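Local atomic coordinates of computational designed protein based on evolution (Synthetic construct, PDB entry 6JCC), a protein that is of unknown function but was designed by computation as a small helical domain, probably of the caspase recruitment kind. Residues K58-D61 and F62-L66; E31-R35 and G36-P40; A21-P25 and T26-E30; Q72-I75 and D76-A80. All coordinates share one frame; numbering follows the deposited sequence.

Contact 1: residues K58-D61 and F62-L66; sequences KLID and FILKL
L59 and I63 meet one turn apart on the inner side of helix 52-63. CG of L59 lies 4.0 Å from CG1 of I63, and the two side chains cross at a slant. I60 and L64 form the next apolar pair. They run side by side and point the same way, with CG1 of I60 4.1 Å from CD1 of L64. CG of L64 also rests against the backbone, 3.4 Å from O of I60. K65 lays its aliphatic part near the carbonyl of D61, where CG is the closest atom. The F62 ring bends back along the chain. Its CG is anti to the carbonyl carbon (chi1 -60°), and this brings CD2 of F62 to 3.7 Å from O of K58. O of L59 lies at the edge of the same ring, near its plane.

The backbone sets these positions. O of L59 accepts two N-H groups. N of I63 lies 3.1 Å from O of L59, in the carbonyl plane, and the bond is nearly straight at 166°. N of F62 lies 2.9 Å from O of L59, above that plane, with a more bent bond. N of L64 bonds to O of I60 at 3.0 Å. I63 to L66 form a type I beta turn.

The inner side chains reach several neighbours. L59, I60 and I63 pack on helix 6-22 through I20, L12, L13 and L16. L59 and F62 touch V46 of helix 40-47, while I63 and L66 meet L74 of helix 68-80.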
loop_
_atom_site.group_PDB
_atom_site.type_symbol
_atom_site.label_atom_id
_atom_site.label_comp_id
_atom_site.label_asym_id
_atom_site.label_seq_id
_atom_site.Cartn_x
_atom_site.Cartn_y
_atom_site.Cartn_z
ATOM N N LYS A 58 5.651 -5.288 -6.496
ATOM C CA LYS A 58 4.890 -6.492 -6.165
ATOM C C LYS A 58 3.655 -6.112 -5.343
ATOM O O LYS A 58 2.567 -6.631 -5.574
ATOM C CB LYS A 58 5.753 -7.491 -5.389
ATOM C CG LYS A 58 7.054 -7.901 -6.073
ATOM C CD LYS A 58 6.832 -8.848 -7.240
ATOM C CE LYS A 58 8.151 -9.209 -7.912
ATOM N NZ LYS A 58 8.116 -10.544 -8.569
ATOM N N LEU A 59 3.825 -5.192 -4.396
ATOM C CA LEU A 59 2.742 -4.803 -3.487
ATOM C C LEU A 59 1.573 -4.114 -4.193
ATOM O O LEU A 59 0.424 -4.298 -3.800
ATOM C CB LEU A 59 3.277 -3.900 -2.368
ATOM C CG LEU A 59 2.318 -3.525 -1.230
ATOM C CD1 LEU A 59 1.759 -4.755 -0.531
ATOM C CD2 LEU A 59 3.025 -2.626 -0.228
ATOM N N ILE A 60 1.863 -3.337 -5.237
ATOM C CA ILE A 60 0.822 -2.586 -5.957
ATOM C C ILE A 60 -0.341 -3.473 -6.434
ATOM O O ILE A 60 -1.488 -3.033 -6.439
ATOM C CB ILE A 60 1.410 -1.751 -7.132
ATOM C CG1 ILE A 60 0.385 -0.724 -7.634
ATOM C CG2 ILE A 60 1.899 -2.646 -8.267
ATOM C CD1 ILE A 60 0.950 0.284 -8.613
ATOM N N ASP A 61 -0.045 -4.715 -6.823
ATOM C CA ASP A 61 -1.084 -5.663 -7.262
ATOM C C ASP A 61 -2.145 -5.883 -6.193
ATOM O O ASP A 61 -3.331 -5.967 -6.497
ATOM C CB ASP A 61 -0.472 -7.018 -7.636
ATOM C CG ASP A 61 0.315 -6.972 -8.926
ATOM O OD1 ASP A 61 0.124 -6.035 -9.726
ATOM O OD2 ASP A 61 1.116 -7.898 -9.153
ATOM N N PHE A 62 -1.708 -5.971 -4.945
ATOM C CA PHE A 62 -2.619 -6.186 -3.825
ATOM C C PHE A 62 -3.321 -4.896 -3.417
ATOM O O PHE A 62 -4.510 -4.916 -3.087
ATOM C CB PHE A 62 -1.864 -6.826 -2.664
ATOM C CG PHE A 62 -1.256 -8.146 -3.029
ATOM C CD1 PHE A 62 -2.050 -9.284 -3.101
ATOM C CD2 PHE A 62 0.093 -8.247 -3.353
ATOM C CE1 PHE A 62 -1.507 -10.508 -3.459
ATOM C CE2 PHE A 62 0.643 -9.470 -3.713
ATOM C CZ PHE A 62 -0.158 -10.601 -3.767
ATOM N N ILE A 63 -2.600 -3.779 -3.480
ATOM C CA ILE A 63 -3.174 -2.455 -3.212
ATOM C C ILE A 63 -4.357 -2.170 -4.145
ATOM O O ILE A 63 -5.384 -1.655 -3.707
ATOM C CB ILE A 63 -2.102 -1.336 -3.333
ATOM C CG1 ILE A 63 -0.987 -1.503 -2.282
ATOM C CG2 ILE A 63 -2.716 0.054 -3.227
ATOM C CD1 ILE A 63 -1.423 -1.448 -0.831
ATOM N N LEU A 64 -4.222 -2.525 -5.421
ATOM C CA LEU A 64 -5.292 -2.274 -6.391
ATOM C C LEU A 64 -6.507 -3.203 -6.256
ATOM O O LEU A 64 -7.546 -2.930 -6.855
ATOM C CB LEU A 64 -4.741 -2.287 -7.823
ATOM C CG LEU A 64 -3.738 -1.167 -8.128
ATOM C CD1 LEU A 64 -3.163 -1.360 -9.523
ATOM C CD2 LEU A 64 -4.344 0.223 -7.994
ATOM N N LYS A 65 -6.388 -4.273 -5.464
ATOM C CA LYS A 65 -7.518 -5.151 -5.141
ATOM C C LYS A 65 -8.257 -4.766 -3.852
ATOM O O LYS A 65 -9.231 -5.428 -3.488
ATOM C CB LYS A 65 -7.048 -6.609 -5.058
ATOM C CG LYS A 65 -6.521 -7.140 -6.382
ATOM C CD LYS A 65 -6.453 -8.658 -6.425
ATOM C CE LYS A 65 -5.404 -9.216 -5.480
ATOM N NZ LYS A 65 -5.155 -10.660 -5.750
ATOM N N LEU A 66 -7.822 -3.703 -3.170
ATOM C CA LEU A 66 -8.478 -3.278 -1.930
ATOM C C LEU A 66 -9.911 -2.818 -2.185
ATOM O O LEU A 66 -10.182 -2.125 -3.163
ATOM C CB LEU A 66 -7.711 -2.131 -1.265
ATOM C CG LEU A 66 -6.299 -2.404 -0.742
ATOM C CD1 LEU A 66 -5.579 -1.092 -0.467
ATOM C CD2 LEU A 66 -6.314 -3.266 0.508
#

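Contact 2: residues E31-R35 and G36-P40; sequences EPLRR and GLLTP
O of L33 is gripped from two sources, a backbone N-H and a water. It takes the N-H of G36, with N of G36 3.2 Å from O of L33 and above the carbonyl plane. The water donates to O of L33 at 2.7 Å. The same water donates to O of L38, 2.8 Å away, so it ties the helix end to the loop. N of L37 bonds to O of P32 at 2.9 Å, and this bond is nearly straight, at 165°.

Two apolar pairs accompany these bonds. CD2 of L37 rests on CB of P32 at 3.6 Å. CG of L37 is anti to its own N (chi1 -176°), and this directs the branch along the proline. CD2 of L33 meets CD2 of L38 at 3.8 Å, with the side chains crossing at an angle. R35 makes its main salt bridge through NE to E70 of helix 68-80. E31 adds a long one at the edge of the guanidinium. L37 and L38 also touch F62 of helix 52-63.

G36 has positive phi (71°), and a CB here would clash with O of R35. The bonds from L37 to P32 and from G36 to L33 form a Schellman motif, with G36 as the C-prime residue. It ends helix 30-34 and turns the chain toward T39, the N-cap of helix 40-47.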
loop_
_atom_site.group_PDB
_atom_site.type_symbol
_atom_site.label_atom_id
_atom_site.label_comp_id
_atom_site.label_asym_id
_atom_site.label_seq_id
_atom_site.Cartn_x
_atom_site.Cartn_y
_atom_site.Cartn_z
ATOM N N GLU A 31 -6.196 -4.777 8.307
ATOM C CA GLU A 31 -7.564 -5.100 7.933
ATOM C C GLU A 31 -7.648 -5.939 6.659
ATOM O O GLU A 31 -8.340 -6.949 6.652
ATOM C CB GLU A 31 -8.442 -3.845 7.844
ATOM C CG GLU A 31 -9.917 -4.147 7.641
ATOM C CD GLU A 31 -10.521 -4.925 8.801
ATOM O OE1 GLU A 31 -10.143 -4.664 9.959
ATOM O OE2 GLU A 31 -11.371 -5.801 8.564
ATOM N N PRO A 32 -6.938 -5.544 5.588
ATOM C CA PRO A 32 -6.946 -6.409 4.407
ATOM C C PRO A 32 -6.397 -7.820 4.663
ATOM O O PRO A 32 -6.890 -8.770 4.078
ATOM C CB PRO A 32 -6.078 -5.662 3.390
ATOM C CG PRO A 32 -5.894 -4.292 3.908
ATOM C CD PRO A 32 -6.367 -4.212 5.313
ATOM N N LEU A 33 -5.405 -7.945 5.542
ATOM C CA LEU A 33 -4.882 -9.264 5.924
ATOM C C LEU A 33 -5.935 -10.118 6.638
ATOM O O LEU A 33 -6.057 -11.305 6.361
ATOM C CB LEU A 33 -3.617 -9.146 6.786
ATOM C CG LEU A 33 -2.338 -8.756 6.037
ATOM C CD1 LEU A 33 -1.277 -8.230 6.994
ATOM C CD2 LEU A 33 -1.787 -9.917 5.222
ATOM N N ARG A 34 -6.704 -9.510 7.536
ATOM C CA ARG A 34 -7.817 -10.208 8.199
ATOM C C ARG A 34 -8.910 -10.632 7.244
ATOM O O ARG A 34 -9.644 -11.565 7.531
ATOM C CB ARG A 34 -8.482 -9.324 9.235
ATOM C CG ARG A 34 -7.629 -9.028 10.423
ATOM C CD ARG A 34 -8.415 -8.244 11.452
ATOM N NE ARG A 34 -7.495 -7.503 12.291
ATOM C CZ ARG A 34 -7.840 -6.650 13.240
ATOM N NH1 ARG A 34 -9.117 -6.405 13.501
ATOM N NH2 ARG A 34 -6.889 -6.041 13.934
ATOM N N ARG A 35 -9.034 -9.903 6.138
ATOM C CA ARG A 35 -10.037 -10.169 5.112
ATOM C C ARG A 35 -9.486 -10.957 3.910
ATOM O O ARG A 35 -10.114 -11.004 2.852
ATOM C CB ARG A 35 -10.676 -8.838 4.697
ATOM C CG ARG A 35 -11.474 -8.229 5.842
ATOM C CD ARG A 35 -11.670 -6.734 5.742
ATOM N NE ARG A 35 -12.445 -6.349 4.574
ATOM C CZ ARG A 35 -13.374 -5.389 4.529
ATOM N NH1 ARG A 35 -13.990 -5.163 3.380
ATOM N NH2 ARG A 35 -13.716 -4.666 5.603
ATOM N N GLY A 36 -8.324 -11.589 4.084
ATOM C CA GLY A 36 -7.776 -12.517 3.098
ATOM C C GLY A 36 -7.256 -11.920 1.802
ATOM O O GLY A 36 -7.285 -12.590 0.773
ATOM N N LEU A 37 -6.771 -10.678 1.836
ATOM C CA LEU A 37 -6.218 -10.032 0.632
ATOM C C LEU A 37 -5.083 -10.874 0.048
ATOM O O LEU A 37 -5.018 -11.109 -1.156
ATOM C CB LEU A 37 -5.701 -8.624 0.954
ATOM C CG LEU A 37 -5.176 -7.783 -0.219
ATOM C CD1 LEU A 37 -6.318 -7.388 -1.142
ATOM C CD2 LEU A 37 -4.443 -6.547 0.281
ATOM N N LEU A 38 -4.198 -11.315 0.933
ATOM C CA LEU A 38 -3.113 -12.226 0.587
ATOM C C LEU A 38 -2.721 -12.984 1.843
ATOM O O LEU A 38 -3.031 -12.546 2.952
ATOM C CB LEU A 38 -1.916 -11.462 -0.003
ATOM C CG LEU A 38 -1.022 -10.585 0.887
ATOM C CD1 LEU A 38 0.203 -10.140 0.103
ATOM C CD2 LEU A 38 -1.756 -9.373 1.440
ATOM N N THR A 39 -2.043 -14.112 1.678
ATOM C CA THR A 39 -1.624 -14.899 2.831
ATOM C C THR A 39 -0.413 -14.261 3.494
ATOM O O THR A 39 0.300 -13.481 2.869
ATOM C CB THR A 39 -1.255 -16.353 2.467
ATOM O OG1 THR A 39 -0.099 -16.370 1.627
ATOM C CG2 THR A 39 -2.394 -17.040 1.757
ATOM N N PRO A 40 -0.176 -14.592 4.769
ATOM C CA PRO A 40 1.054 -14.205 5.450
ATOM C C PRO A 40 2.328 -14.547 4.680
ATOM O O PRO A 40 3.221 -13.707 4.566
ATOM C CB PRO A 40 0.980 -15.005 6.745
ATOM C CG PRO A 40 -0.471 -15.016 7.043
ATOM C CD PRO A 40 -1.151 -15.167 5.717
HETATM O O HOH W 1 -4.308 -13.154 5.337
#

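Contact 3: residues A21-P25 and T26-E30; sequences ANLDP and TKILE
The backbone leaves helix 6-22 at L23 and then makes a tight turn, in which N of K27 bonds to O of D24 at 3.0 Å and N of L29 bonds to O of P25 at 2.9 Å.

D24 and T26 carry the polar side-chain contact. OD1 of D24 accepts twice from T26, and both donors come from the same face of the carboxylate. OG1 of T26 donates to OD1 of D24 at 2.7 Å, from the syn side and somewhat out of the plane. N of T26 is 3.0 Å from OD1 of D24 and well above the plane. This bond makes an Asx turn, with the T26 hydroxyl as second donor to the same oxygen. The OG1 of T26 lies beside its own N and anti to the carbonyl carbon (chi1 -51°), which lets hydroxyl and amide converge on one oxygen. A valine in place of T26 would probably leave OD1 of D24 with the backbone N-H alone and the carboxylate freer to turn.

L23 holds the apolar side with its two methyls. CD2 of L23 meets CG2 of I28 at 3.5 Å. CD1 of L23 touches CD of K27 at 3.7 Å, so the lysine contributes its carbon chain here. L29 lies over the P25 carbonyl, with CG of L29 3.3 Å from O of P25. CB of P25 is 4.2 Å from CD1 of L29.

The turn joins helix 6-22 to helix 30-34. P25 packs on I20 and L47, and T26 on L43 and L47 of helix 40-47. I28 and L29 face helix 68-80, where both touch L74 and I28 also meets A77 and L78.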
loop_
_atom_site.group_PDB
_atom_site.type_symbol
_atom_site.label_atom_id
_atom_site.label_comp_id
_atom_site.label_asym_id
_atom_site.label_seq_id
_atom_site.Cartn_x
_atom_site.Cartn_y
_atom_site.Cartn_z
ATOM N N ALA A 21 10.064 2.082 3.226
ATOM C CA ALA A 21 11.336 2.559 3.788
ATOM C C ALA A 21 11.238 2.945 5.268
ATOM O O ALA A 21 12.209 2.798 6.012
ATOM C CB ALA A 21 11.862 3.735 2.979
ATOM N N ASN A 22 10.067 3.425 5.677
ATOM C CA ASN A 22 9.835 3.895 7.040
ATOM C C ASN A 22 9.154 2.911 7.979
ATOM O O ASN A 22 9.374 2.964 9.181
ATOM C CB ASN A 22 8.975 5.157 6.999
ATOM C CG ASN A 22 9.709 6.347 6.413
ATOM O OD1 ASN A 22 10.678 6.830 6.989
ATOM N ND2 ASN A 22 9.245 6.833 5.273
ATOM N N LEU A 23 8.327 2.030 7.432
ATOM C CA LEU A 23 7.371 1.254 8.216
ATOM C C LEU A 23 7.115 -0.088 7.543
ATOM O O LEU A 23 6.948 -0.150 6.324
ATOM C CB LEU A 23 6.061 2.047 8.312
ATOM C CG LEU A 23 4.841 1.472 9.036
ATOM C CD1 LEU A 23 5.107 1.309 10.522
ATOM C CD2 LEU A 23 3.636 2.374 8.815
ATOM N N ASP A 24 7.077 -1.158 8.333
ATOM C CA ASP A 24 6.700 -2.479 7.826
ATOM C C ASP A 24 5.248 -2.390 7.348
ATOM O O ASP A 24 4.361 -2.157 8.159
ATOM C CB ASP A 24 6.828 -3.513 8.952
ATOM C CG ASP A 24 6.380 -4.922 8.552
ATOM O OD1 ASP A 24 5.965 -5.166 7.403
ATOM O OD2 ASP A 24 6.444 -5.798 9.430
ATOM N N PRO A 25 5.001 -2.576 6.038
ATOM C CA PRO A 25 3.618 -2.418 5.555
ATOM C C PRO A 25 2.613 -3.419 6.144
ATOM O O PRO A 25 1.414 -3.158 6.107
ATOM C CB PRO A 25 3.745 -2.593 4.039
ATOM C CG PRO A 25 4.981 -3.386 3.851
ATOM C CD PRO A 25 5.913 -2.968 4.946
ATOM N N THR A 26 3.097 -4.536 6.689
ATOM C CA THR A 26 2.273 -5.444 7.494
ATOM C C THR A 26 1.409 -4.678 8.499
ATOM O O THR A 26 0.240 -5.004 8.689
ATOM C CB THR A 26 3.146 -6.464 8.255
ATOM O OG1 THR A 26 4.052 -7.092 7.341
ATOM C CG2 THR A 26 2.290 -7.539 8.929
ATOM N N LYS A 27 1.983 -3.643 9.106
ATOM C CA LYS A 27 1.289 -2.841 10.114
ATOM C C LYS A 27 0.108 -2.038 9.592
ATOM O O LYS A 27 -0.864 -1.849 10.310
ATOM C CB LYS A 27 2.274 -1.909 10.812
ATOM C CG LYS A 27 3.251 -2.671 11.679
ATOM C CD LYS A 27 4.193 -1.743 12.407
ATOM C CE LYS A 27 5.110 -2.523 13.329
ATOM N NZ LYS A 27 4.421 -2.934 14.580
ATOM N N ILE A 28 0.203 -1.564 8.356
ATOM C CA ILE A 28 -0.902 -0.811 7.740
ATOM C C ILE A 28 -1.861 -1.698 6.942
ATOM O O ILE A 28 -2.937 -1.251 6.568
ATOM C CB ILE A 28 -0.408 0.385 6.888
ATOM C CG1 ILE A 28 0.367 -0.066 5.641
ATOM C CG2 ILE A 28 0.438 1.317 7.749
ATOM C CD1 ILE A 28 0.592 1.042 4.636
ATOM N N LEU A 29 -1.465 -2.945 6.688
ATOM C CA LEU A 29 -2.307 -3.916 5.976
ATOM C C LEU A 29 -3.130 -4.828 6.899
ATOM O O LEU A 29 -3.678 -5.827 6.437
ATOM C CB LEU A 29 -1.435 -4.771 5.046
ATOM C CG LEU A 29 -0.796 -4.035 3.868
ATOM C CD1 LEU A 29 0.333 -4.862 3.273
ATOM C CD2 LEU A 29 -1.831 -3.698 2.805
ATOM N N GLU A 30 -3.240 -4.475 8.181
ATOM C CA GLU A 30 -3.991 -5.267 9.167
ATOM C C GLU A 30 -5.347 -5.733 8.672
ATOM O O GLU A 30 -5.618 -6.926 8.632
ATOM C CB GLU A 30 -4.226 -4.465 10.449
ATOM C CG GLU A 30 -3.235 -4.726 11.552
ATOM C CD GLU A 30 -3.769 -4.247 12.877
ATOM O OE1 GLU A 30 -3.957 -3.027 13.034
ATOM O OE2 GLU A 30 -4.020 -5.097 13.748
#

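Contact 4: residues Q72-I75 and D76-A80; sequences QALI and DALRA
I75 and R79 lie side by side and point the same way, one turn apart on helix 68-80. CG2 of I75 comes to 3.8 Å from NH2 of R79 and meets the guanidinium obliquely. The extended run of R79 from CG to NE carries the guanidinium back along I75. CG of R79 lies 3.5 Å from O of I75. L74 and L78 repeat the parallel arrangement on the buried side, with CD2 of L74 4.1 Å from CD1 of L78. D76 crosses Q72 at a slant on the exposed side, and the amide and carboxylate planes are 52° apart. CG of D76 is anti to the carbonyl carbon (chi1 -69°), which turns the carboxylate back toward Q72.

Four backbone bonds keep this spacing. N of D76 bonds to O of Q72 at 2.8 Å and 171°. N of A77 reaches O of A73 at the same length, 2.8 Å. N of L78 to O of L74 and N of R79 to O of I75 continue the alpha-helical pattern.

The polar end of R79 has partners beyond this helix. NH2 makes a salt bridge to D88 and NH1 bonds to Q84, both on helix 84-93. A methionine replacing R79 would probably leave D88 without its charged mate and Q84 without this bond. L74 and L78 both touch L90 of that helix. The chemistry is therefore divided: leucine contacts join the two helices in the interior, and the R79 salt bridge to D88 and bond to Q84 join them through polar groups.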
loop_
_atom_site.group_PDB
_atom_site.type_symbol
_atom_site.label_atom_id
_atom_site.label_comp_id
_atom_site.label_asym_id
_atom_site.label_seq_id
_atom_site.Cartn_x
_atom_site.Cartn_y
_atom_site.Cartn_z
ATOM N N GLN A 72 -9.516 2.684 2.964
ATOM C CA GLN A 72 -9.638 3.640 4.070
ATOM C C GLN A 72 -8.914 3.164 5.331
ATOM O O GLN A 72 -8.270 3.966 6.005
ATOM C CB GLN A 72 -11.110 3.932 4.390
ATOM C CG GLN A 72 -11.333 5.108 5.339
ATOM C CD GLN A 72 -10.727 6.415 4.847
ATOM O OE1 GLN A 72 -9.954 7.057 5.560
ATOM N NE2 GLN A 72 -11.066 6.812 3.624
ATOM N N ALA A 73 -9.012 1.869 5.637
ATOM C CA ALA A 73 -8.313 1.278 6.789
ATOM C C ALA A 73 -6.801 1.451 6.682
ATOM O O ALA A 73 -6.121 1.755 7.659
ATOM C CB ALA A 73 -8.657 -0.198 6.916
ATOM N N LEU A 74 -6.289 1.264 5.477
ATOM C CA LEU A 74 -4.875 1.444 5.205
ATOM C C LEU A 74 -4.444 2.898 5.459
ATOM O O LEU A 74 -3.430 3.153 6.111
ATOM C CB LEU A 74 -4.609 1.028 3.764
ATOM C CG LEU A 74 -3.183 0.737 3.346
ATOM C CD1 LEU A 74 -3.151 -0.241 2.194
ATOM C CD2 LEU A 74 -2.575 2.030 2.896
ATOM N N ILE A 75 -5.233 3.837 4.946
ATOM C CA ILE A 75 -4.976 5.271 5.132
ATOM C C ILE A 75 -5.040 5.633 6.620
ATOM O O ILE A 75 -4.145 6.310 7.137
ATOM C CB ILE A 75 -5.965 6.129 4.300
ATOM C CG1 ILE A 75 -5.707 5.932 2.800
ATOM C CG2 ILE A 75 -5.845 7.615 4.627
ATOM C CD1 ILE A 75 -6.903 6.234 1.924
ATOM N N ASP A 76 -6.089 5.174 7.302
ATOM C CA ASP A 76 -6.231 5.386 8.751
ATOM C C ASP A 76 -5.050 4.802 9.531
ATOM O O ASP A 76 -4.569 5.412 10.484
ATOM C CB ASP A 76 -7.535 4.764 9.275
ATOM C CG ASP A 76 -8.786 5.487 8.790
ATOM O OD1 ASP A 76 -8.686 6.566 8.178
ATOM O OD2 ASP A 76 -9.886 4.962 9.031
ATOM N N ALA A 77 -4.589 3.625 9.118
ATOM C CA ALA A 77 -3.463 2.965 9.780
ATOM C C ALA A 77 -2.159 3.750 9.635
ATOM O O ALA A 77 -1.389 3.841 10.593
ATOM C CB ALA A 77 -3.293 1.554 9.251
ATOM N N LEU A 78 -1.913 4.307 8.447
ATOM C CA LEU A 78 -0.761 5.199 8.244
ATOM C C LEU A 78 -0.799 6.381 9.208
ATOM O O LEU A 78 0.214 6.715 9.823
ATOM C CB LEU A 78 -0.695 5.717 6.803
ATOM C CG LEU A 78 -0.037 4.773 5.802
ATOM C CD1 LEU A 78 -0.410 5.170 4.382
ATOM C CD2 LEU A 78 1.479 4.757 5.973
ATOM N N ARG A 79 -1.973 6.997 9.340
ATOM C CA ARG A 79 -2.157 8.117 10.270
ATOM C C ARG A 79 -1.950 7.678 11.713
ATOM O O ARG A 79 -1.271 8.360 12.477
ATOM C CB ARG A 79 -3.547 8.732 10.120
ATOM C CG ARG A 79 -3.776 9.395 8.777
ATOM C CD ARG A 79 -5.107 10.123 8.743
ATOM N NE ARG A 79 -5.556 10.348 7.370
ATOM C CZ ARG A 79 -5.045 11.247 6.527
ATOM N NH1 ARG A 79 -4.040 12.048 6.887
ATOM N NH2 ARG A 79 -5.546 11.346 5.298
ATOM N N ALA A 80 -2.516 6.528 12.072
ATOM C CA ALA A 80 -2.378 5.984 13.425
ATOM C C ALA A 80 -0.932 5.657 13.826
ATOM O O ALA A 80 -0.601 5.710 15.008
ATOM C CB ALA A 80 -3.262 4.760 13.591
#

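Overall arrangement
Along the chain the order is contact 3, contact 2, contact 1, contact 4, each closing before the next begins. Contact 3 leads from helix 6-22 to helix 30-34, and contact 2 from there toward helix 40-47. Contact 1 lies mainly on helix 52-63, and contact 4 on helix 68-80. Contacts 3 and 4 are nearest, with centres about 10 Å apart. Contacts 1 and 4 are farthest, about 16 Å, on opposite sides of the chain's centre. All four touch one another. Contacts 2 and 4 meet where CB of E31 lies 3.8 Å from CB of A73. The result is one compact six-helix bundle, consistent with the death-fold clan.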